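PDB 3DNF: 4-hydroxy-3-methylbut-2-enyl diphosphate reductase from Aquifex aeolicus, which reduces (E)-4-hydroxy-3-methylbut-2-enyl diphosphate to a mixture of isopentenyl and dimethylallyl diphosphate, the last step of the non-mevalonate route to isoprenoid precursors, using an iron-sulfur cluster. Local coordinates for residues H124-G129 and A163-N168; G120-P125 and G141-T146; V210-I215 and K256-S261; S202-A207 and Y228-E233. All coordinates share one frame; numbering follows the deposited sequence.

How the interactions relate
In this chain both pairs of contacts lie within parallel sheets and the helices packed on them. Going from the N terminus, interactions 1 and 2 start from the same stretch, the loop 120-124 and the helix start that follows it: 120-125 reaches 141-146 across helix 125-136, the shorter closure, while 124-129 reaches 163-168 beyond it. They share His124 and Pro125 and touch through Gln164 OE1 and Glu121 N. Some 26 to 37 Å away, centre to centre, interactions 3 and 4 cross: 202-207, 210-215, 228-233 and 256-261 alternate between them, and the helix pair packs on the strands, Ser231 and Ala207 against Met213. The first two tie together one sheet of the trilobal fold, the last two another.

Interaction 1. Residues H124-G129 and A163-N168; sequences HPEVIG and AQTTQN. With F3S (Fe3-s4 cluster), chain E.
Glu126 and Thr165 join helix 125-136 to the loop 163-168 through a two-pronged carboxylate grip. Thr165 N gives a nearly straight bond (167°) to the syn lone pair of Glu126 OE2, 2.9 Å away, while Thr165 OG1 donates to Glu126 OE1 over 2.6 Å. Both bonds come from one residue, which fixes the rotation of the carboxylate. The extended Glu126 chain, with CG anti to the backbone N (chi1 -171°), carries its head across to the loop. Val127 CG2, 3.7 Å from Gln164 CD, completes this tight, buried part, and Gln164 OE1 accepts from Glu121 N. At its partly exposed margin, Gln164 NE2 sits over one face of the His124 ring, 3.3 Å from His124 CG, with Pro125 CD on the other face.

Toward the exposed Thr166 a water takes over from direct contact, donating to Glu126 OE1 and accepting from Gln164 NE2; it also meets the Thr166 hydroxyl. Glu126 is the predicted proton donor, and His124 and Thr165 are predicted substrate ligands. Thr165 also lines the cluster pocket, its CB 3.5 Å from S1 of the iron-sulfur cluster. Around this site, helix 97-111 packs on Glu126 and Thr165 through Val99, and strand 115-119 meets Val127 through Leu118.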
loop_
_atom_site.group_PDB
_atom_site.type_symbol
_atom_site.label_atom_id
_atom_site.label_comp_id
_atom_site.label_asym_id
_atom_site.label_seq_id
_atom_site.Cartn_x
_atom_site.Cartn_y
_atom_site.Cartn_z
ATOM N N HIS B 124 -9.796 -2.285 -20.846
ATOM C CA HIS B 124 -8.930 -3.323 -21.373
ATOM C C HIS B 124 -9.630 -4.667 -21.283
ATOM O O HIS B 124 -10.243 -4.948 -20.266
ATOM C CB HIS B 124 -7.580 -3.386 -20.654
ATOM C CG HIS B 124 -6.621 -4.349 -21.291
ATOM N ND1 HIS B 124 -5.556 -3.940 -22.066
ATOM C CD2 HIS B 124 -6.580 -5.700 -21.283
ATOM C CE1 HIS B 124 -4.899 -4.998 -22.506
ATOM N NE2 HIS B 124 -5.500 -6.079 -22.046
ATOM N N PRO B 125 -9.528 -5.502 -22.343
ATOM C CA PRO B 125 -10.180 -6.838 -22.281
ATOM C C PRO B 125 -9.836 -7.726 -21.056
ATOM O O PRO B 125 -10.706 -8.484 -20.562
ATOM C CB PRO B 125 -9.731 -7.501 -23.586
ATOM C CG PRO B 125 -9.402 -6.347 -24.517
ATOM C CD PRO B 125 -8.832 -5.286 -23.627
ATOM N N GLU B 126 -8.607 -7.673 -20.551
ATOM C CA GLU B 126 -8.249 -8.454 -19.364
ATOM C C GLU B 126 -9.102 -7.996 -18.160
ATOM O O GLU B 126 -9.638 -8.820 -17.418
ATOM C CB GLU B 126 -6.764 -8.361 -19.018
ATOM C CG GLU B 126 -6.389 -9.350 -17.930
ATOM C CD GLU B 126 -5.047 -9.000 -17.308
ATOM O OE1 GLU B 126 -4.044 -8.995 -18.080
ATOM O OE2 GLU B 126 -5.018 -8.731 -16.070
ATOM N N VAL B 127 -9.235 -6.701 -18.035
ATOM C CA VAL B 127 -9.979 -6.083 -16.961
ATOM C C VAL B 127 -11.482 -6.409 -17.067
ATOM O O VAL B 127 -12.100 -6.794 -16.098
ATOM C CB VAL B 127 -9.632 -4.549 -16.874
ATOM C CG1 VAL B 127 -10.546 -3.824 -15.881
ATOM C CG2 VAL B 127 -8.165 -4.375 -16.466
ATOM N N ILE B 128 -12.053 -6.288 -18.256
ATOM C CA ILE B 128 -13.443 -6.652 -18.495
ATOM C C ILE B 128 -13.666 -8.121 -18.101
ATOM O O ILE B 128 -14.681 -8.452 -17.474
ATOM C CB ILE B 128 -13.785 -6.426 -19.990
ATOM C CG1 ILE B 128 -13.763 -4.922 -20.262
ATOM C CG2 ILE B 128 -15.149 -7.032 -20.377
ATOM C CD1 ILE B 128 -13.842 -4.541 -21.727
ATOM N N GLY B 129 -12.742 -8.990 -18.482
ATOM C CA GLY B 129 -12.928 -10.416 -18.140
ATOM C C GLY B 129 -12.938 -10.636 -16.630
ATOM O O GLY B 129 -13.822 -11.310 -16.083
ATOM N N ALA B 163 -4.227 -6.583 -9.294
ATOM C CA ALA B 163 -3.708 -5.803 -10.419
ATOM C C ALA B 163 -3.988 -6.489 -11.744
ATOM O O ALA B 163 -3.995 -7.728 -11.856
ATOM C CB ALA B 163 -2.198 -5.576 -10.291
ATOM N N GLN B 164 -4.267 -5.670 -12.741
ATOM C CA GLN B 164 -4.171 -6.127 -14.116
ATOM C C GLN B 164 -2.724 -6.633 -14.290
ATOM O O GLN B 164 -1.785 -6.056 -13.742
ATOM C CB GLN B 164 -4.470 -4.961 -15.041
ATOM C CG GLN B 164 -4.529 -5.328 -16.531
ATOM C CD GLN B 164 -4.614 -4.102 -17.416
ATOM O OE1 GLN B 164 -4.724 -2.980 -16.923
ATOM N NE2 GLN B 164 -4.570 -4.301 -18.736
ATOM N N THR B 165 -2.549 -7.758 -14.984
ATOM C CA THR B 165 -1.206 -8.405 -15.076
ATOM C C THR B 165 -0.099 -7.470 -15.572
ATOM O O THR B 165 1.066 -7.574 -15.148
ATOM C CB THR B 165 -1.216 -9.677 -15.943
ATOM O OG1 THR B 165 -1.619 -9.371 -17.299
ATOM C CG2 THR B 165 -2.159 -10.786 -15.319
ATOM N N THR B 166 -0.472 -6.573 -16.487
ATOM C CA THR B 166 0.459 -5.597 -17.085
ATOM C C THR B 166 0.477 -4.238 -16.391
ATOM O O THR B 166 1.088 -3.303 -16.894
ATOM C CB THR B 166 0.130 -5.391 -18.573
ATOM O OG1 THR B 166 -1.250 -5.017 -18.677
ATOM C CG2 THR B 166 0.346 -6.683 -19.321
ATOM N N GLN B 167 -0.169 -4.122 -15.233
ATOM C CA GLN B 167 -0.179 -2.851 -14.492
ATOM C C GLN B 167 1.251 -2.430 -14.110
ATOM O O GLN B 167 2.032 -3.230 -13.624
ATOM C CB GLN B 167 -1.065 -2.978 -13.236
ATOM C CG GLN B 167 -1.008 -1.750 -12.304
ATOM C CD GLN B 167 -1.498 -0.506 -12.975
ATOM O OE1 GLN B 167 -2.551 -0.497 -13.620
ATOM N NE2 GLN B 167 -0.719 0.565 -12.864
ATOM N N ASN B 168 1.580 -1.166 -14.327
ATOM C CA ASN B 168 2.865 -0.675 -13.861
ATOM C C ASN B 168 2.936 -0.641 -12.329
ATOM O O ASN B 168 1.934 -0.358 -11.626
ATOM C CB ASN B 168 3.252 0.671 -14.505
ATOM C CG ASN B 168 2.679 1.868 -13.778
ATOM O OD1 ASN B 168 3.171 2.286 -12.731
ATOM N ND2 ASN B 168 1.646 2.462 -14.365
HETATM FE FE1 F3S E . 2.418 -12.177 -18.263
HETATM FE FE3 F3S E . 0.577 -13.958 -19.149
HETATM FE FE4 F3S E . 2.032 -12.613 -20.615
HETATM S S1 F3S E . 0.267 -12.324 -17.596
HETATM S S2 F3S E . 2.934 -10.747 -19.966
HETATM S S3 F3S E . 2.841 -14.156 -19.325
HETATM S S4 F3S E . 0.098 -13.337 -21.310
HETATM O O HOH W 1 -3.212 -6.880 -19.472
#

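Interaction 2. Residues G120-P125 and G141-T146; sequences GEKNHP and GIVVET
Glu145 reaches from the end of strand 141-144 to the turn at 121-124, where its carboxylate takes the amide of Lys122: Lys122 N lies 3.0 Å from Glu145 OE1, approaching from above the carboxylate plane (51° out of it). With CG anti to the backbone N (chi1 -176°) and an extended chain beyond it, the Glu145 side chain runs past Gly120, setting its CB 3.3 Å from Gly120 O. A water donates to the same OE1 and accepts from Asn123 N, so two neighbouring turn amides share one carboxylate oxygen, one directly and one through water. Glu121 lies beside Glu145 and points the same way, their carboxylate planes strongly inclined; its CG passes 3.9 Å from Glu145 OE2.

The underlying topology is a right-handed beta-alpha-beta crossover in a parallel sheet: strand 115-119 leads through this loop into helix 125-136, after which the chain returns as strand 141-144, parallel to the first and at the sheet edge. One backbone bond, Gly120 N to Val144 O (3.1 Å), continues the pairing of these strands just past the first strand's end.

Lys122 takes a different first torsion, CG anti to its carbonyl carbon (chi1 -66°), then stays fully extended, running across the end of the strand, with its CE 3.7 Å from Val143 O. Its CG comes 3.7 Å from Val143 CG1, which also touches Gly120 O. Lys122 NZ forms a salt bridge with Asp149.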
loop_
_atom_site.group_PDB
_atom_site.type_symbol
_atom_site.label_atom_id
_atom_site.label_comp_id
_atom_site.label_asym_id
_atom_site.label_seq_id
_atom_site.Cartn_x
_atom_site.Cartn_y
_atom_site.Cartn_z
ATOM N N GLY B 120 -5.993 -1.174 -12.834
ATOM C CA GLY B 120 -5.810 -1.464 -14.258
ATOM C C GLY B 120 -6.553 -0.500 -15.154
ATOM O O GLY B 120 -7.165 0.454 -14.679
ATOM N N GLU B 121 -6.524 -0.798 -16.447
ATOM C CA GLU B 121 -7.186 -0.007 -17.484
ATOM C C GLU B 121 -8.648 -0.449 -17.681
ATOM O O GLU B 121 -8.904 -1.595 -18.094
ATOM C CB GLU B 121 -6.390 -0.121 -18.787
ATOM C CG GLU B 121 -6.980 0.722 -19.919
ATOM C CD GLU B 121 -6.269 0.566 -21.268
ATOM O OE1 GLU B 121 -5.391 -0.321 -21.434
ATOM O OE2 GLU B 121 -6.633 1.337 -22.192
ATOM N N LYS B 122 -9.594 0.442 -17.364
ATOM C CA LYS B 122 -11.040 0.106 -17.393
ATOM C C LYS B 122 -11.522 -0.637 -18.646
ATOM O O LYS B 122 -12.169 -1.690 -18.553
ATOM C CB LYS B 122 -11.908 1.343 -17.170
ATOM C CG LYS B 122 -11.765 1.933 -15.770
ATOM C CD LYS B 122 -12.626 3.144 -15.567
ATOM C CE LYS B 122 -12.407 3.668 -14.164
ATOM N NZ LYS B 122 -13.221 4.862 -13.881
ATOM N N ASN B 123 -11.163 -0.128 -19.812
ATOM C CA ASN B 123 -11.671 -0.727 -21.052
ATOM C C ASN B 123 -10.796 -1.849 -21.608
ATOM O O ASN B 123 -11.024 -2.341 -22.718
ATOM C CB ASN B 123 -11.908 0.355 -22.117
ATOM C CG ASN B 123 -13.038 -0.008 -23.093
ATOM O OD1 ASN B 123 -14.048 -0.622 -22.707
ATOM N ND2 ASN B 123 -12.874 0.382 -24.360
ATOM N N HIS B 124 -9.796 -2.285 -20.846
ATOM C CA HIS B 124 -8.930 -3.323 -21.373
ATOM C C HIS B 124 -9.630 -4.667 -21.283
ATOM O O HIS B 124 -10.243 -4.948 -20.266
ATOM C CB HIS B 124 -7.580 -3.386 -20.654
ATOM C CG HIS B 124 -6.621 -4.349 -21.291
ATOM N ND1 HIS B 124 -5.556 -3.940 -22.066
ATOM C CD2 HIS B 124 -6.580 -5.700 -21.283
ATOM C CE1 HIS B 124 -4.899 -4.998 -22.506
ATOM N NE2 HIS B 124 -5.500 -6.079 -22.046
ATOM N N PRO B 125 -9.528 -5.502 -22.343
ATOM C CA PRO B 125 -10.180 -6.838 -22.281
ATOM C C PRO B 125 -9.836 -7.726 -21.056
ATOM O O PRO B 125 -10.706 -8.484 -20.562
ATOM C CB PRO B 125 -9.731 -7.501 -23.586
ATOM C CG PRO B 125 -9.402 -6.347 -24.517
ATOM C CD PRO B 125 -8.832 -5.286 -23.627
ATOM N N GLY B 141 -16.950 -4.505 -6.475
ATOM C CA GLY B 141 -15.658 -3.821 -6.630
ATOM C C GLY B 141 -15.624 -2.806 -7.756
ATOM O O GLY B 141 -16.602 -2.624 -8.509
ATOM N N ILE B 142 -14.473 -2.153 -7.884
ATOM C CA ILE B 142 -14.266 -1.189 -8.942
ATOM C C ILE B 142 -12.883 -1.393 -9.597
ATOM O O ILE B 142 -12.018 -2.074 -9.017
ATOM C CB ILE B 142 -14.348 0.254 -8.422
ATOM C CG1 ILE B 142 -13.348 0.467 -7.263
ATOM C CG2 ILE B 142 -15.795 0.609 -7.973
ATOM C CD1 ILE B 142 -13.191 1.912 -6.786
ATOM N N VAL B 143 -12.725 -0.745 -10.753
ATOM C CA VAL B 143 -11.406 -0.565 -11.406
ATOM C C VAL B 143 -10.834 0.785 -11.013
ATOM O O VAL B 143 -11.540 1.800 -11.038
ATOM C CB VAL B 143 -11.508 -0.635 -12.952
ATOM C CG1 VAL B 143 -10.076 -0.493 -13.582
ATOM C CG2 VAL B 143 -12.149 -1.943 -13.364
ATOM N N VAL B 144 -9.565 0.787 -10.608
ATOM C CA VAL B 144 -8.864 2.012 -10.307
ATOM C C VAL B 144 -7.821 2.243 -11.396
ATOM O O VAL B 144 -6.821 1.522 -11.477
ATOM C CB VAL B 144 -8.237 1.943 -8.861
ATOM C CG1 VAL B 144 -7.200 3.110 -8.669
ATOM C CG2 VAL B 144 -9.348 2.092 -7.805
ATOM N N GLU B 145 -8.060 3.266 -12.227
ATOM C CA GLU B 145 -7.156 3.556 -13.333
ATOM C C GLU B 145 -6.329 4.793 -13.034
ATOM O O GLU B 145 -5.179 4.916 -13.479
ATOM C CB GLU B 145 -7.920 3.701 -14.655
ATOM C CG GLU B 145 -6.970 3.900 -15.820
ATOM C CD GLU B 145 -7.630 3.800 -17.171
ATOM O OE1 GLU B 145 -8.785 3.307 -17.267
ATOM O OE2 GLU B 145 -6.950 4.192 -18.151
ATOM N N THR B 146 -6.926 5.699 -12.279
ATOM C CA THR B 146 -6.212 6.856 -11.767
ATOM C C THR B 146 -6.547 7.016 -10.288
ATOM O O THR B 146 -7.505 6.427 -9.793
ATOM C CB THR B 146 -6.538 8.165 -12.547
ATOM O OG1 THR B 146 -7.880 8.578 -12.257
ATOM C CG2 THR B 146 -6.369 7.960 -14.030
HETATM O O HOH W 2 -9.891 2.638 -19.748
#

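Interaction 3. Residues V210-I215 and K256-S261; sequences VDVMII and KRVGIS
Strands 212-215 and 257-261 run parallel, their axes 4.6 Å apart at closest approach and their directions 19° apart, with Val212, Met213, Ile214 and Ile215 paired to Val258, Gly259, Ile260 and Ser261. They are the two inner strands of a four-stranded parallel sheet in an open alpha/beta lobe, flanked by strands 3-6 and 238-241. The bonding is the usual parallel zigzag: Gly259 N donates to Val212 O, Ile214 N to Gly259 O, and Ser261 N to Ile214 O.

On one face, Val212 and Val258 lie side by side and point the same way. Val212 CG1, set between the backbone N and the carbonyl carbon (chi1 41°), meets Val258 CG2 at 3.8 Å. Ile214 and Ile260 continue this apolar surface, and Ile278 of helix 268-281 packs on Ile214, Val258 and Ile260. The other face carries Met213, Gly259, Ile215 and Ser261. The Met213 chain bends at chi2 and chi3 and brings SD over Gly259, 3.7 Å from its CA. Ile215 CD1 reaches Ser261 CB at 3.9 Å, and helix 222-234 packs against Met213 and Ile215.

At the entry to the strands, Val210 CA lies at the edge of the Arg257 guanidinium, in its plane, 3.6 Å from Arg257 NE. Asp211 N bonds to Arg257 O, while the Asp211 carboxylate reaches the start of segment 256-261: Asp211 OD2 accepts from Lys256 N at 3.0 Å on its anti side, with a weak second bond from Arg257 N.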
loop_
_atom_site.group_PDB
_atom_site.type_symbol
_atom_site.label_atom_id
_atom_site.label_comp_id
_atom_site.label_asym_id
_atom_site.label_seq_id
_atom_site.Cartn_x
_atom_site.Cartn_y
_atom_site.Cartn_z
ATOM N N VAL B 210 27.884 -5.631 -25.295
ATOM C CA VAL B 210 27.926 -5.837 -26.753
ATOM C C VAL B 210 28.238 -4.517 -27.473
ATOM O O VAL B 210 28.097 -3.438 -26.894
ATOM C CB VAL B 210 26.586 -6.436 -27.335
ATOM C CG1 VAL B 210 26.273 -7.824 -26.761
ATOM C CG2 VAL B 210 25.400 -5.482 -27.129
ATOM N N ASP B 211 28.651 -4.605 -28.736
ATOM C CA ASP B 211 28.928 -3.412 -29.536
ATOM C C ASP B 211 27.670 -2.714 -30.050
ATOM O O ASP B 211 27.547 -1.493 -29.944
ATOM C CB ASP B 211 29.872 -3.741 -30.691
ATOM C CG ASP B 211 31.305 -4.015 -30.181
ATOM O OD1 ASP B 211 31.824 -3.019 -29.387
ATOM O OD2 ASP B 211 31.913 -5.227 -30.560
ATOM N N VAL B 212 26.740 -3.489 -30.600
ATOM C CA VAL B 212 25.484 -2.938 -31.106
ATOM C C VAL B 212 24.326 -3.694 -30.494
ATOM O O VAL B 212 24.393 -4.913 -30.329
ATOM C CB VAL B 212 25.391 -2.991 -32.664
ATOM C CG1 VAL B 212 25.935 -4.311 -33.208
ATOM C CG2 VAL B 212 23.951 -2.775 -33.157
ATOM N N MET B 213 23.289 -2.938 -30.144
ATOM C CA MET B 213 22.025 -3.477 -29.668
ATOM C C MET B 213 20.946 -3.289 -30.730
ATOM O O MET B 213 20.748 -2.182 -31.234
ATOM C CB MET B 213 21.622 -2.782 -28.361
ATOM C CG MET B 213 22.197 -3.421 -27.104
ATOM S SD MET B 213 21.706 -5.165 -26.909
ATOM C CE MET B 213 19.951 -5.081 -26.531
ATOM N N ILE B 214 20.267 -4.383 -31.072
ATOM C CA ILE B 214 19.086 -4.361 -31.944
ATOM C C ILE B 214 17.821 -4.664 -31.143
ATOM O O ILE B 214 17.731 -5.703 -30.488
ATOM C CB ILE B 214 19.199 -5.381 -33.122
ATOM C CG1 ILE B 214 20.503 -5.190 -33.916
ATOM C CG2 ILE B 214 17.949 -5.321 -34.029
ATOM C CD1 ILE B 214 20.722 -3.784 -34.526
ATOM N N ILE B 215 16.857 -3.748 -31.200
ATOM C CA ILE B 215 15.566 -3.902 -30.528
ATOM C C ILE B 215 14.472 -4.026 -31.592
ATOM O O ILE B 215 14.283 -3.120 -32.419
ATOM C CB ILE B 215 15.272 -2.713 -29.546
ATOM C CG1 ILE B 215 16.351 -2.597 -28.438
ATOM C CG2 ILE B 215 13.847 -2.785 -28.988
ATOM C CD1 ILE B 215 16.551 -3.836 -27.558
ATOM N N LYS B 256 32.152 -7.030 -32.889
ATOM C CA LYS B 256 32.490 -8.363 -32.394
ATOM C C LYS B 256 31.266 -9.050 -31.794
ATOM O O LYS B 256 30.956 -10.191 -32.142
ATOM C CB LYS B 256 33.609 -8.295 -31.359
ATOM C CG LYS B 256 34.247 -9.642 -31.049
ATOM C CD LYS B 256 35.129 -9.573 -29.808
ATOM C CE LYS B 256 34.289 -9.725 -28.541
ATOM N NZ LYS B 256 35.135 -9.605 -27.325
ATOM N N ARG B 257 30.582 -8.357 -30.886
ATOM C CA ARG B 257 29.345 -8.873 -30.295
ATOM C C ARG B 257 28.126 -8.030 -30.679
ATOM O O ARG B 257 28.145 -6.800 -30.549
ATOM C CB ARG B 257 29.440 -8.937 -28.770
ATOM C CG ARG B 257 30.477 -9.885 -28.205
ATOM C CD ARG B 257 30.732 -9.538 -26.746
ATOM N NE ARG B 257 30.749 -8.085 -26.547
ATOM C CZ ARG B 257 31.822 -7.362 -26.232
ATOM N NH1 ARG B 257 33.002 -7.941 -26.044
ATOM N NH2 ARG B 257 31.709 -6.046 -26.086
ATOM N N VAL B 258 27.078 -8.705 -31.156
ATOM C CA VAL B 258 25.776 -8.078 -31.421
ATOM C C VAL B 258 24.724 -8.603 -30.447
ATOM O O VAL B 258 24.588 -9.815 -30.263
ATOM C CB VAL B 258 25.268 -8.353 -32.862
ATOM C CG1 VAL B 258 23.947 -7.600 -33.131
ATOM C CG2 VAL B 258 26.333 -7.989 -33.894
ATOM N N GLY B 259 23.984 -7.683 -29.832
ATOM C CA GLY B 259 22.833 -8.044 -29.007
ATOM C C GLY B 259 21.496 -7.819 -29.703
ATOM O O GLY B 259 21.303 -6.816 -30.398
ATOM N N ILE B 260 20.578 -8.768 -29.529
ATOM C CA ILE B 260 19.222 -8.647 -30.068
ATOM C C ILE B 260 18.188 -8.875 -28.978
ATOM O O ILE B 260 18.239 -9.870 -28.231
ATOM C CB ILE B 260 18.925 -9.662 -31.210
ATOM C CG1 ILE B 260 19.911 -9.508 -32.372
ATOM C CG2 ILE B 260 17.485 -9.514 -31.708
ATOM C CD1 ILE B 260 19.761 -10.589 -33.443
ATOM N N SER B 261 17.239 -7.953 -28.887
ATOM C CA SER B 261 16.019 -8.247 -28.159
ATOM C C SER B 261 14.806 -7.818 -28.949
ATOM O O SER B 261 14.923 -7.280 -30.051
ATOM C CB SER B 261 16.018 -7.617 -26.776
ATOM O OG SER B 261 15.034 -8.253 -25.979
#

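Interaction 4. Residues S202-A207 and Y228-E233; sequences SVKKLA and YYISKE
Val203 packs against Ile230 and Ser231 through apolar contact. Val203 CG1, anti to the backbone N (chi1 162°), is the branch that does the touching: it lies 3.8 Å from Ile230 CG2 and equally far from Ser231 CB. The two branched side chains approach at a slant, Val203 entering beside the base of Ile230. One helical turn on from Val203, the methyl of Ala207 faces Ser231, with CB 4.1 Å from Ser231 OG.

These helices, 195-206 and 222-234, precede and follow strand 212-216, an alpha-beta-alpha succession in the open alpha/beta fold. Their short segments run nearly parallel (20° between directions, axes 9.2 Å apart) on the same side of the sheet, and Ala207 and Ser231 both rest on Met213 of that strand.

A second kind of contact involves the aliphatic part of a charged side chain. Ile230, extended with CD1 at its end, crosses the Lys204 chain at about a right angle. Lys204 bends at chi2 and chi4, which folds it around that methyl: Ile230 CD1 is 3.3 Å from Lys204 CG, tighter than usual for carbons, and 3.6 Å from Lys204 CE.

Polar ends find partners elsewhere: Lys204 NZ forms a salt bridge with Glu201, and Ser231 OG is hydrogen-bonded to Thr238 OG1 of strand 238-241.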
loop_
_atom_site.group_PDB
_atom_site.type_symbol
_atom_site.label_atom_id
_atom_site.label_comp_id
_atom_site.label_asym_id
_atom_site.label_seq_id
_atom_site.Cartn_x
_atom_site.Cartn_y
_atom_site.Cartn_z
ATOM N N SER B 202 16.979 -7.975 -18.739
ATOM C CA SER B 202 17.818 -8.743 -19.647
ATOM C C SER B 202 18.487 -7.844 -20.690
ATOM O O SER B 202 19.638 -8.075 -21.058
ATOM C CB SER B 202 16.993 -9.842 -20.324
ATOM O OG SER B 202 17.793 -10.622 -21.201
ATOM N N VAL B 203 17.762 -6.823 -21.155
ATOM C CA VAL B 203 18.323 -5.785 -22.037
ATOM C C VAL B 203 19.329 -4.913 -21.283
ATOM O O VAL B 203 20.401 -4.597 -21.809
ATOM C CB VAL B 203 17.204 -4.930 -22.680
ATOM C CG1 VAL B 203 17.747 -3.618 -23.230
ATOM C CG2 VAL B 203 16.523 -5.727 -23.778
ATOM N N LYS B 204 18.988 -4.551 -20.045
ATOM C CA LYS B 204 19.902 -3.807 -19.166
ATOM C C LYS B 204 21.261 -4.491 -19.014
ATOM O O LYS B 204 22.296 -3.829 -19.074
ATOM C CB LYS B 204 19.292 -3.583 -17.780
ATOM C CG LYS B 204 18.295 -2.445 -17.696
ATOM C CD LYS B 204 18.476 -1.649 -16.404
ATOM C CE LYS B 204 17.353 -0.634 -16.189
ATOM N NZ LYS B 204 16.054 -1.293 -15.884
ATOM N N LYS B 205 21.246 -5.806 -18.810
ATOM C CA LYS B 205 22.475 -6.568 -18.628
ATOM C C LYS B 205 23.241 -6.763 -19.941
ATOM O O LYS B 205 24.477 -6.731 -19.956
ATOM C CB LYS B 205 22.190 -7.922 -17.972
ATOM C CG LYS B 205 21.738 -7.840 -16.513
ATOM C CD LYS B 205 21.754 -9.212 -15.813
ATOM C CE LYS B 205 20.847 -10.262 -16.495
ATOM N NZ LYS B 205 19.369 -10.079 -16.292
ATOM N N LEU B 206 22.516 -6.952 -21.041
ATOM C CA LEU B 206 23.163 -7.213 -22.322
ATOM C C LEU B 206 23.717 -5.946 -22.987
ATOM O O LEU B 206 24.815 -5.972 -23.565
ATOM C CB LEU B 206 22.236 -7.987 -23.270
ATOM C CG LEU B 206 22.886 -8.632 -24.507
ATOM C CD1 LEU B 206 24.052 -9.554 -24.137
ATOM C CD2 LEU B 206 21.867 -9.379 -25.368
ATOM N N ALA B 207 22.977 -4.841 -22.877
ATOM C CA ALA B 207 23.336 -3.577 -23.550
ATOM C C ALA B 207 24.831 -3.168 -23.514
ATOM O O ALA B 207 25.423 -2.961 -24.571
ATOM C CB ALA B 207 22.435 -2.422 -23.092
ATOM N N TYR B 228 13.801 -0.016 -26.415
ATOM C CA TYR B 228 14.734 0.848 -27.149
ATOM C C TYR B 228 15.403 1.909 -26.261
ATOM O O TYR B 228 16.628 1.977 -26.214
ATOM C CB TYR B 228 14.090 1.497 -28.382
ATOM C CG TYR B 228 14.964 2.571 -29.015
ATOM C CD1 TYR B 228 16.118 2.227 -29.727
ATOM C CD2 TYR B 228 14.642 3.927 -28.891
ATOM C CE1 TYR B 228 16.927 3.210 -30.301
ATOM C CE2 TYR B 228 15.443 4.902 -29.459
ATOM C CZ TYR B 228 16.575 4.530 -30.159
ATOM O OH TYR B 228 17.371 5.482 -30.725
ATOM N N TYR B 229 14.604 2.705 -25.547
ATOM C CA TYR B 229 15.139 3.800 -24.718
ATOM C C TYR B 229 16.094 3.310 -23.640
ATOM O O TYR B 229 17.176 3.870 -23.461
ATOM C CB TYR B 229 14.015 4.593 -24.055
ATOM C CG TYR B 229 13.185 5.419 -25.000
ATOM C CD1 TYR B 229 11.816 5.198 -25.110
ATOM C CD2 TYR B 229 13.762 6.433 -25.775
ATOM C CE1 TYR B 229 11.036 5.942 -25.966
ATOM C CE2 TYR B 229 12.988 7.194 -26.639
ATOM C CZ TYR B 229 11.621 6.936 -26.728
ATOM O OH TYR B 229 10.824 7.672 -27.569
ATOM N N ILE B 230 15.683 2.259 -22.929
ATOM C CA ILE B 230 16.500 1.639 -21.881
ATOM C C ILE B 230 17.878 1.229 -22.421
ATOM O O ILE B 230 18.900 1.457 -21.768
ATOM C CB ILE B 230 15.742 0.445 -21.208
ATOM C CG1 ILE B 230 16.473 -0.089 -19.979
ATOM C CG2 ILE B 230 15.499 -0.692 -22.174
ATOM C CD1 ILE B 230 15.715 -1.236 -19.301
ATOM N N SER B 231 17.887 0.664 -23.627
ATOM C CA SER B 231 19.106 0.208 -24.283
ATOM C C SER B 231 19.948 1.380 -24.797
ATOM O O SER B 231 21.154 1.415 -24.572
ATOM C CB SER B 231 18.762 -0.741 -25.431
ATOM O OG SER B 231 19.939 -1.156 -26.118
ATOM N N LYS B 232 19.287 2.324 -25.471
ATOM C CA LYS B 232 19.900 3.531 -26.037
ATOM C C LYS B 232 20.608 4.368 -24.963
ATOM O O LYS B 232 21.571 5.081 -25.246
ATOM C CB LYS B 232 18.816 4.353 -26.761
ATOM C CG LYS B 232 19.278 5.659 -27.391
ATOM C CD LYS B 232 20.067 5.425 -28.672
ATOM C CE LYS B 232 20.568 6.742 -29.240
ATOM N NZ LYS B 232 21.153 6.507 -30.664
ATOM N N GLU B 233 20.115 4.263 -23.733
ATOM C CA GLU B 233 20.693 4.933 -22.577
ATOM C C GLU B 233 22.002 4.280 -22.120
ATOM O O GLU B 233 22.885 4.959 -21.593
ATOM C CB GLU B 233 19.677 4.918 -21.436
ATOM C CG GLU B 233 20.133 5.589 -20.155
ATOM C CD GLU B 233 19.126 5.413 -19.033
ATOM O OE1 GLU B 233 17.942 5.122 -19.324
ATOM O OE2 GLU B 233 19.525 5.579 -17.859
#